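Local atomic coordinates of UBA domain-containing protein Mud1 (Schizosaccharomyces pombe, PDB entry 1Z96), a protein that binds polyubiquitin chains through its UBA domain, linking polyubiquitinated proteins to the 19S proteasome for degradation, and is an aspartic protease of the DDI1 family. Residues Gly15-Pro18 against Leu19-Ala22. Sequence-based numbering, arbitrary orientation.
Sequences GFDP and LEAA
Glu20, in the first turn of helix 18-27, folds its side chain back onto the backbone of Asp17, the N-cap residue. Its CB lies 4.0 Å from Asp17 O, and CG comes to 3.2 Å from that same oxygen. A chi1 of 75° tucks CG in over its own backbone N and C, back toward Asp17, and the extended chain beyond it carries CD to 3.6 Å from Asp17 N. At the tip, OE2 accepts the Asp17 N-H through its anti lone pair; the N–OE2 distance is 2.9 Å and the N-H...O angle 176°, almost straight. OE2 also lies 3.5 Å from Phe16 CA and sits at the edge of the Phe16 ring, near the ring plane, while the carboxylate as a whole is turned 82° from it. The Asp17 side chain makes no capping bond; the return bond from Glu20 to the N-cap amide is the half of a capping box that is present. Behind it the helix starts regularly, with Ala21 N and Ala22 N hydrogen-bonded, each at 2.9 Å, to Asp17 O and Pro18 O. Ala21 also packs on Ile8 and Leu11 of helix 4-13, the first helix of the three-helix UBA domain. With an alanine at Glu20 the Asp17 amide would probably lose this acceptor, leaving the loop that holds Phe16, a residue involved in ubiquitin binding, less firmly tied to the helix start. Because Asp17 OD2 stands 3.8 Å from Glu20 OE2, the two carboxylates probably repel, a cost that the amide bond and the positive end of the helix dipole may partly offset.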
loop_
_atom_site.group_PDB
_atom_site.type_symbol
_atom_site.label_atom_id
_atom_site.label_comp_id
_atom_site.label_asym_id
_atom_site.label_seq_id
_atom_site.Cartn_x
_atom_site.Cartn_y
_atom_site.Cartn_z
ATOM N N GLY A 15 -1.948 4.318 8.769
ATOM C CA GLY A 15 -2.355 5.705 8.737
ATOM C C GLY A 15 -2.374 6.300 7.349
ATOM O O GLY A 15 -2.672 7.478 7.209
ATOM N N PHE A 16 -2.065 5.511 6.323
ATOM C CA PHE A 16 -2.138 6.009 4.941
ATOM C C PHE A 16 -3.561 5.952 4.388
ATOM O O PHE A 16 -4.397 5.195 4.851
ATOM C CB PHE A 16 -1.168 5.228 4.049
ATOM C CG PHE A 16 0.243 5.333 4.517
ATOM C CD1 PHE A 16 0.938 4.222 4.933
ATOM C CD2 PHE A 16 0.857 6.591 4.601
ATOM C CE1 PHE A 16 2.258 4.342 5.385
ATOM C CE2 PHE A 16 2.153 6.708 5.067
ATOM C CZ PHE A 16 2.847 5.577 5.461
ATOM N N ASP A 17 -3.829 6.771 3.396
ATOM C CA ASP A 17 -5.159 6.826 2.819
ATOM C C ASP A 17 -5.302 5.731 1.759
ATOM O O ASP A 17 -4.328 5.349 1.106
ATOM C CB ASP A 17 -5.443 8.215 2.247
ATOM C CG ASP A 17 -5.362 9.324 3.317
ATOM O OD1 ASP A 17 -5.833 9.129 4.455
ATOM O OD2 ASP A 17 -4.848 10.422 3.099
ATOM N N PRO A 18 -6.523 5.226 1.600
ATOM C CA PRO A 18 -6.807 4.130 0.674
ATOM C C PRO A 18 -6.271 4.304 -0.759
ATOM O O PRO A 18 -5.674 3.386 -1.309
ATOM C CB PRO A 18 -8.338 4.092 0.677
ATOM C CG PRO A 18 -8.691 4.572 2.081
ATOM C CD PRO A 18 -7.730 5.648 2.345
ATOM N N LEU A 19 -6.531 5.452 -1.382
ATOM C CA LEU A 19 -6.106 5.642 -2.757
ATOM C C LEU A 19 -4.589 5.750 -2.907
ATOM O O LEU A 19 -4.021 5.127 -3.798
ATOM C CB LEU A 19 -6.788 6.861 -3.373
ATOM C CG LEU A 19 -6.595 7.032 -4.883
ATOM C CD1 LEU A 19 -7.014 5.814 -5.701
ATOM C CD2 LEU A 19 -7.358 8.256 -5.300
ATOM N N GLU A 20 -3.936 6.540 -2.061
ATOM C CA GLU A 20 -2.478 6.606 -2.093
ATOM C C GLU A 20 -1.866 5.211 -1.847
ATOM O O GLU A 20 -0.878 4.839 -2.481
ATOM C CB GLU A 20 -1.933 7.656 -1.116
ATOM C CG GLU A 20 -1.952 7.302 0.364
ATOM C CD GLU A 20 -1.385 8.406 1.240
ATOM O OE1 GLU A 20 -0.626 9.255 0.709
ATOM O OE2 GLU A 20 -1.687 8.418 2.451
ATOM N N ALA A 21 -2.486 4.435 -0.956
ATOM C CA ALA A 21 -2.059 3.042 -0.710
ATOM C C ALA A 21 -2.177 2.161 -1.952
ATOM O O ALA A 21 -1.246 1.455 -2.329
ATOM C CB ALA A 21 -2.854 2.452 0.435
ATOM N N ALA A 22 -3.343 2.200 -2.586
ATOM C CA ALA A 22 -3.582 1.425 -3.791
ATOM C C ALA A 22 -2.610 1.784 -4.887
ATOM O O ALA A 22 -2.093 0.905 -5.611
ATOM C CB ALA A 22 -5.018 1.644 -4.283
#